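Local coordinates for protein short chain dehydrogenase (Salmonella typhi, PDB 3G1T) that probably catalyses NAD(P)-dependent oxidation or reduction, as a Rossmann-fold short-chain dehydrogenase, at residues A[10-15]-A[32-37]; A[140-145]-A[187-192]; A[150-155]-A[195-200]. One frame throughout, in Å; residues are numbered along the deposited sequence.

Contact 1 of 3, residues A[10-15]-A[32-37]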
# COMPACT_ATOMS: atom_id res chain seq x y z
N ASP A 10 -28.20 24.18 3.04
CA ASP A 10 -28.01 24.08 1.61
C ASP A 10 -26.54 24.14 1.23
O ASP A 10 -26.19 24.41 0.07
CB ASP A 10 -28.82 25.14 0.85
CG ASP A 10 -28.48 26.52 1.23
OD1 ASP A 10 -27.75 26.72 2.22
OD2 ASP A 10 -28.93 27.41 0.49
N LEU A 11 -25.66 23.78 2.18
CA LEU A 11 -24.21 23.62 1.82
C LEU A 11 -23.94 22.91 0.50
O LEU A 11 -23.08 23.40 -0.29
CB LEU A 11 -23.47 22.89 2.94
CG LEU A 11 -21.92 22.75 2.85
CD1 LEU A 11 -21.26 24.13 3.08
CD2 LEU A 11 -21.42 21.68 3.77
N LEU A 12 -24.61 21.76 0.26
CA LEU A 12 -24.27 20.91 -0.90
C LEU A 12 -25.30 21.03 -2.05
O LEU A 12 -25.36 20.22 -2.97
CB LEU A 12 -24.12 19.44 -0.37
CG LEU A 12 -22.97 19.32 0.64
CD1 LEU A 12 -22.91 17.74 0.99
CD2 LEU A 12 -21.58 19.89 0.14
N GLN A 13 -26.10 22.10 -2.01
CA GLN A 13 -27.22 22.20 -2.94
C GLN A 13 -26.74 22.09 -4.36
O GLN A 13 -25.82 22.83 -4.82
CB GLN A 13 -27.94 23.55 -2.75
CG GLN A 13 -29.23 23.63 -3.56
CD GLN A 13 -30.27 22.55 -3.16
OE1 GLN A 13 -30.61 22.32 -1.96
NE2 GLN A 13 -30.77 21.88 -4.17
N ASN A 14 -27.35 21.16 -5.10
CA ASN A 14 -27.00 20.84 -6.49
C ASN A 14 -25.65 20.22 -6.74
O ASN A 14 -25.29 20.02 -7.93
CB ASN A 14 -27.18 22.05 -7.48
CG ASN A 14 -28.49 22.73 -7.34
OD1 ASN A 14 -29.47 22.09 -7.07
ND2 ASN A 14 -28.52 24.09 -7.54
N ARG A 15 -24.94 19.81 -5.68
CA ARG A 15 -23.62 19.19 -5.94
C ARG A 15 -23.83 17.70 -6.13
O ARG A 15 -24.60 17.08 -5.38
CB ARG A 15 -22.62 19.50 -4.84
CG ARG A 15 -22.49 21.00 -4.74
CD ARG A 15 -21.27 21.35 -4.02
NE ARG A 15 -20.01 21.15 -4.70
CZ ARG A 15 -19.52 21.95 -5.68
NH1 ARG A 15 -20.22 22.93 -6.26
NH2 ARG A 15 -18.30 21.72 -6.15
N LEU A 32 -27.40 9.60 2.92
CA LEU A 32 -28.50 10.31 3.58
C LEU A 32 -28.21 11.74 3.95
O LEU A 32 -29.03 12.63 3.66
CB LEU A 32 -28.87 9.59 4.88
CG LEU A 32 -29.62 8.28 4.62
CD1 LEU A 32 -29.74 7.64 6.04
CD2 LEU A 32 -31.01 8.45 4.01
N THR A 33 -27.07 11.96 4.64
CA THR A 33 -26.65 13.27 5.14
C THR A 33 -26.35 14.21 3.95
O THR A 33 -26.80 15.36 3.92
CB THR A 33 -25.36 13.20 6.00
OG1 THR A 33 -25.48 12.25 7.05
CG2 THR A 33 -25.10 14.52 6.66
N TYR A 34 -25.61 13.72 2.99
CA TYR A 34 -25.37 14.59 1.76
C TYR A 34 -26.67 15.01 1.05
O TYR A 34 -26.82 16.19 0.72
CB TYR A 34 -24.39 13.93 0.80
CG TYR A 34 -22.99 13.73 1.30
CD1 TYR A 34 -22.48 14.51 2.34
CD2 TYR A 34 -22.17 12.79 0.68
CE1 TYR A 34 -21.15 14.32 2.80
CE2 TYR A 34 -20.85 12.59 1.08
CZ TYR A 34 -20.33 13.35 2.11
OH TYR A 34 -19.00 13.17 2.43
N ALA A 35 -27.62 14.06 0.88
CA ALA A 35 -28.96 14.39 0.33
C ALA A 35 -29.69 15.43 1.21
O ALA A 35 -30.30 16.39 0.70
CB ALA A 35 -29.75 13.12 0.12
N ARG A 36 -29.62 15.28 2.54
CA ARG A 36 -30.23 16.25 3.44
C ARG A 36 -29.65 17.66 3.40
O ARG A 36 -30.39 18.65 3.67
CB ARG A 36 -30.22 15.71 4.86
CG ARG A 36 -31.19 14.53 5.09
CD ARG A 36 -30.83 13.73 6.38
NE ARG A 36 -31.71 12.55 6.53
CZ ARG A 36 -31.41 11.45 7.24
NH1 ARG A 36 -30.24 11.35 7.84
NH2 ARG A 36 -32.28 10.43 7.30
N TYR A 37 -28.38 17.78 3.01
CA TYR A 37 -27.77 19.10 2.77
C TYR A 37 -27.84 19.49 1.29
O TYR A 37 -27.03 20.31 0.88
CB TYR A 37 -26.30 19.18 3.29
CG TYR A 37 -26.29 19.34 4.80
CD1 TYR A 37 -26.11 20.58 5.39
CD2 TYR A 37 -26.58 18.25 5.63
CE1 TYR A 37 -26.14 20.76 6.80
CE2 TYR A 37 -26.62 18.39 7.04
CZ TYR A 37 -26.41 19.65 7.62
OH TYR A 37 -26.44 19.80 9.01
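Leu12 and Tyr37 meet first through their backbones. Leu12 N donates to Tyr37 O at 2.9 Å, and the amide looks almost straight down the carbonyl, with a C=O...N angle of 164°. The bond is bent at the hydrogen, where the angle is 140°. Tyr37 is the residue at which the chain leaves helix 25-36, so this carbonyl lies just past the C-terminal end of the helix and takes its partner from the incoming N-terminal loop.

Two turns in that loop present the amide. A type I turn runs from Asp10 to Gln13, closed by Gln13 N to Asp10 O at 3.1 Å. A type II turn from Leu12 to Arg15 follows, with Arg15 N on Leu12 O at 2.8 Å. Asn14, at its third position, takes a positive phi, and the end of Gln13 reaches over to it, NE2 donating to Asn14 OD1 at 3.2 Å.

Leu12 and Tyr37 also carry the apolar contact. The first torsion of Leu12 sets CG anti to the carbonyl carbon, 4.3 Å from Tyr37 CB; the second (chi2 -177°) then directs CD1 to Tyr34, 3.5 Å from ring atom CD1. CB of Leu12 rests 3.3 Å from Tyr37 O, beside the bonded amide. Leu11 adds a looser touch, its CB 4.3 Å from Tyr37 CD1. Leu228 of helix 224-231 packs on both Leu12 and Tyr37, while the Tyr34 hydroxyl is hydrogen-bonded to Tyr227 O.

The loop thus lies across the end of helix 25-36 just before strand 16-19 begins. That strand and helix, with strand 40-45, form the first beta-alpha-beta unit of the Rossmann fold, the unit that in this family usually holds the dinucleotide.

Contact 2 of 3, residues A[140-145]-A[187-192]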
# COMPACT_ATOMS: atom_id res chain seq x y z
N LEU A 140 -14.91 13.49 -14.98
CA LEU A 140 -16.13 14.06 -14.47
C LEU A 140 -15.86 14.92 -13.27
O LEU A 140 -16.47 15.96 -13.13
CB LEU A 140 -17.10 12.96 -14.04
CG LEU A 140 -17.98 12.42 -15.19
CD1 LEU A 140 -18.56 11.03 -14.88
CD2 LEU A 140 -19.17 13.37 -15.55
N LEU A 141 -14.87 14.53 -12.48
CA LEU A 141 -14.50 15.32 -11.33
C LEU A 141 -13.90 16.65 -11.72
O LEU A 141 -14.13 17.66 -11.03
CB LEU A 141 -13.55 14.56 -10.41
CG LEU A 141 -14.16 13.58 -9.43
CD1 LEU A 141 -13.14 12.53 -8.87
CD2 LEU A 141 -14.82 14.40 -8.26
N LEU A 142 -13.14 16.64 -12.83
CA LEU A 142 -12.55 17.90 -13.32
C LEU A 142 -13.53 18.91 -13.92
O LEU A 142 -13.22 20.09 -14.11
CB LEU A 142 -11.41 17.61 -14.26
CG LEU A 142 -10.12 17.10 -13.59
CD1 LEU A 142 -9.32 16.48 -14.77
CD2 LEU A 142 -9.35 18.15 -12.82
N LYS A 143 -14.73 18.43 -14.26
CA LYS A 143 -15.82 19.32 -14.68
C LYS A 143 -16.43 20.14 -13.52
O LYS A 143 -17.19 21.12 -13.78
CB LYS A 143 -16.91 18.52 -15.41
CG LYS A 143 -16.56 17.76 -16.72
CD LYS A 143 -15.94 18.66 -17.81
CE LYS A 143 -16.92 19.01 -18.90
NZ LYS A 143 -16.20 19.88 -19.94
N SER A 144 -16.19 19.74 -12.26
CA SER A 144 -16.66 20.52 -11.10
C SER A 144 -15.94 21.89 -10.95
O SER A 144 -14.74 22.01 -11.26
CB SER A 144 -16.49 19.74 -9.77
OG SER A 144 -16.95 20.47 -8.62
N ASP A 145 -16.63 22.91 -10.39
CA ASP A 145 -15.94 24.20 -10.07
C ASP A 145 -15.01 24.02 -8.85
O ASP A 145 -14.13 24.81 -8.56
CB ASP A 145 -16.99 25.31 -9.73
CG ASP A 145 -17.74 25.06 -8.39
OD1 ASP A 145 -18.29 23.91 -8.22
OD2 ASP A 145 -17.74 25.94 -7.45
N ASN A 187 -2.72 22.53 -8.05
CA ASN A 187 -3.06 23.88 -8.46
C ASN A 187 -4.31 23.93 -9.38
O ASN A 187 -4.61 24.98 -10.02
CB ASN A 187 -1.79 24.57 -9.04
CG ASN A 187 -1.36 24.04 -10.46
OD1 ASN A 187 -2.00 23.16 -11.02
ND2 ASN A 187 -0.29 24.65 -11.08
N ARG A 188 -5.08 22.83 -9.41
CA ARG A 188 -6.27 22.72 -10.22
C ARG A 188 -7.52 22.62 -9.30
O ARG A 188 -7.43 22.86 -8.08
CB ARG A 188 -6.20 21.50 -11.18
CG ARG A 188 -5.29 21.75 -12.45
CD ARG A 188 -5.34 20.60 -13.44
NE ARG A 188 -4.42 19.51 -13.06
CZ ARG A 188 -4.29 18.40 -13.77
NH1 ARG A 188 -5.01 18.26 -14.88
NH2 ARG A 188 -3.46 17.41 -13.38
N SER A 189 -8.65 22.33 -9.92
CA SER A 189 -9.96 22.55 -9.27
C SER A 189 -10.36 21.36 -8.37
O SER A 189 -11.32 21.48 -7.60
CB SER A 189 -11.04 22.72 -10.33
OG SER A 189 -11.16 21.56 -11.14
N LEU A 190 -9.53 20.32 -8.41
CA LEU A 190 -9.80 19.05 -7.64
C LEU A 190 -8.93 18.95 -6.42
O LEU A 190 -7.71 18.89 -6.54
CB LEU A 190 -9.50 17.83 -8.53
CG LEU A 190 -9.78 16.41 -7.97
CD1 LEU A 190 -11.24 16.11 -7.28
CD2 LEU A 190 -9.40 15.38 -9.12
N ARG A 191 -9.57 18.83 -5.23
CA ARG A 191 -8.85 18.54 -4.03
C ARG A 191 -9.06 17.08 -3.59
O ARG A 191 -10.09 16.43 -3.97
CB ARG A 191 -9.25 19.47 -2.92
CG ARG A 191 -10.71 19.34 -2.50
CD ARG A 191 -11.08 20.49 -1.57
NE ARG A 191 -12.50 20.46 -1.07
CZ ARG A 191 -13.57 20.82 -1.77
NH1 ARG A 191 -14.81 20.77 -1.21
NH2 ARG A 191 -13.44 21.23 -3.02
N VAL A 192 -8.04 16.56 -2.91
CA VAL A 192 -8.05 15.04 -2.66
C VAL A 192 -7.58 14.83 -1.26
O VAL A 192 -6.49 15.28 -0.92
CB VAL A 192 -7.04 14.31 -3.61
CG1 VAL A 192 -7.18 12.78 -3.51
CG2 VAL A 192 -7.21 14.83 -5.07
O HOH W 1 -12.95 20.04 -10.20
O HOH W 2 -11.05 21.72 -13.94
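Leu190 packs against two leucines near the end of helix 116-142. Its CG is anti to the backbone N (chi1 -177°), which carries branch CD1 to Leu141 CD2 at 4.1 Å. Leu142 reaches in with its end, CD2 lying 4.3 Å from CB of Leu190. Tyr185 of helix 165-185 touches both Leu142 and Leu190.

The polar link is made through water, with Ser189 OG as its hub. One water donates to two carbonyls, Leu141 O at 2.8 Å and Ser144 O at 2.9 Å. It is placed to accept from Ser189 OG, although the modelled 2.5 Å between them is doubtfully short. A second water donates to Ser189 OG at 2.8 Å and also to Leu142 O, at 2.7 Å. Between them the two waters reach three carbonyls around the helix exit.

Next to this, Asp145 faces the surface, its carboxylate in a salt bridge with Arg15. The pieces joined are the exit of one long helix and the approach to strand 190-196, both at the same rim of the central parallel sheet of the Rossmann fold.

Contact 3 of 3, residues A[150-155]-A[195-200]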
# COMPACT_ATOMS: atom_id res chain seq x y z
N VAL A 150 -12.47 11.85 -1.82
CA VAL A 150 -12.18 11.53 -0.45
C VAL A 150 -11.96 10.03 -0.39
O VAL A 150 -12.80 9.26 -0.92
CB VAL A 150 -13.36 11.94 0.50
CG1 VAL A 150 -13.04 11.40 1.96
CG2 VAL A 150 -13.47 13.53 0.47
N PHE A 151 -10.87 9.61 0.25
CA PHE A 151 -10.62 8.18 0.54
C PHE A 151 -10.84 7.89 2.01
O PHE A 151 -10.74 8.77 2.84
CB PHE A 151 -9.19 7.77 0.14
CG PHE A 151 -8.90 7.88 -1.35
CD1 PHE A 151 -9.21 6.85 -2.23
CD2 PHE A 151 -8.34 9.09 -1.85
CE1 PHE A 151 -8.92 6.91 -3.65
CE2 PHE A 151 -8.07 9.18 -3.26
CZ PHE A 151 -8.34 8.16 -4.14
N THR A 152 -11.13 6.61 2.31
CA THR A 152 -11.26 6.16 3.73
C THR A 152 -9.94 5.55 4.19
O THR A 152 -9.40 4.64 3.57
CB THR A 152 -12.42 5.15 3.83
OG1 THR A 152 -13.62 5.77 3.39
CG2 THR A 152 -12.54 4.74 5.35
N SER A 153 -9.41 6.13 5.25
CA SER A 153 -8.20 5.61 5.92
C SER A 153 -8.53 5.02 7.31
O SER A 153 -9.70 4.63 7.61
CB SER A 153 -7.12 6.72 6.04
OG SER A 153 -5.86 6.09 6.35
N SER A 154 -7.48 4.85 8.09
CA SER A 154 -7.61 4.21 9.45
C SER A 154 -6.42 4.67 10.28
O SER A 154 -5.42 5.13 9.70
CB SER A 154 -7.69 2.66 9.36
OG SER A 154 -7.53 2.21 10.68
N SER A 155 -6.50 4.62 11.62
CA SER A 155 -5.28 4.92 12.39
C SER A 155 -4.15 3.95 12.00
O SER A 155 -3.01 4.33 11.99
CB SER A 155 -5.56 4.93 13.89
OG SER A 155 -5.87 3.57 14.26
N ILE A 195 -10.17 10.54 4.99
CA ILE A 195 -10.86 10.56 6.33
C ILE A 195 -10.64 9.23 7.09
O ILE A 195 -10.83 8.14 6.51
CB ILE A 195 -12.39 10.80 6.18
CG1 ILE A 195 -12.67 12.22 5.71
CG2 ILE A 195 -13.16 10.57 7.58
CD1 ILE A 195 -14.14 12.66 5.86
N ASN A 196 -10.21 9.36 8.35
CA ASN A 196 -10.15 8.22 9.31
C ASN A 196 -11.38 8.32 10.21
O ASN A 196 -11.40 9.18 11.10
CB ASN A 196 -8.87 8.30 10.14
CG ASN A 196 -8.89 7.32 11.33
OD1 ASN A 196 -9.58 6.30 11.28
ND2 ASN A 196 -8.20 7.67 12.43
N PRO A 197 -12.38 7.42 10.03
CA PRO A 197 -13.57 7.64 10.85
C PRO A 197 -13.29 7.44 12.34
O PRO A 197 -14.07 7.94 13.15
CB PRO A 197 -14.60 6.61 10.36
CG PRO A 197 -13.87 5.63 9.59
CD PRO A 197 -12.52 6.25 9.16
N GLY A 198 -12.20 6.75 12.70
CA GLY A 198 -11.97 6.39 14.14
C GLY A 198 -12.94 5.28 14.48
O GLY A 198 -13.75 4.82 13.62
N GLY A 199 -12.85 4.82 15.71
CA GLY A 199 -13.77 3.75 16.17
C GLY A 199 -15.26 4.18 16.13
O GLY A 199 -15.69 5.02 16.92
N THR A 200 -16.03 3.55 15.24
CA THR A 200 -17.42 3.98 15.03
C THR A 200 -18.28 2.75 15.08
O THR A 200 -17.79 1.65 14.76
CB THR A 200 -17.55 4.70 13.63
OG1 THR A 200 -16.60 5.77 13.57
CG2 THR A 200 -18.94 5.23 13.34
O HOH W 3 -9.01 4.08 13.25
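Asn196 OD1 is held from two sources: Gly198 N of its own chain segment, at 3.0 Å, and a water that donates to it, also at 3.0 Å. The first bond makes an Asx turn, with the amide well above the carboxamide plane. The second bridges the segments, since the same water accepts from Ser155 N at 3.0 Å. CA of Ser154 comes within 3.4 Å of that oxygen of Asn196 too. With CG anti to the backbone N (chi1 169°), the asparagine extends its amide alongside the Ser154-Ser155 backbone; at its other end ND2 donates to Asp244 OD2, which fixes which way round the amide sits.

This is where two neighbouring parallel strands of the Rossmann sheet, 147-152 and 190-196, end. Helix 165-185 joins them in a beta-alpha-beta crossover. Ile195 N donates to Phe151 O at 2.8 Å and is nearly straight, 168° at the hydrogen. Ile195 O in turn accepts from Ser153 N, again at 2.8 Å. Thus Ile195 is gripped by both its N and its O, while Thr152 stands opposite it in the bridge. At this strand end Thr152 O takes a bond from Lys171 NZ.

Past the bridge both segments become loops but stay in contact. Ser154 touches Tyr167; the spacing of that tyrosine and Lys171 is consistent with the Tyr-x-x-x-Lys signature of the family. Gly198 has a positive phi, which favours glycine and lets the chain turn away after Pro197.

The apolar pair is Val150 and Ile195, whose CG1 atoms lie 3.9 Å apart. Separately, the Pro197 ring packs against a carbonyl at the other strand's exit, its CD 3.6 Å from Ser153 O.

Contact 3 lies nearest the middle of the chain, its centre about 9 Å from the chain's centre, and none of its touching residues is exposed. The centres of contacts 1 and 2 sit some 16 and 17 Å away, and each includes exposed residues. Contacts 2 and 3 share strand 190-196, entering it at one end and leaving it at the other, and they meet where Val192 packs on Phe151. Contact 1 uses other elements, yet reaches contact 2 through the Arg15-Asp145 pair at the rim. The chemistry follows position: direct sheet bonds and an asparagine with a bridging water in contact 3, one backbone bond plus leucine and tyrosine packing in contact 1, and leucines with a water-mediated serine in contact 2.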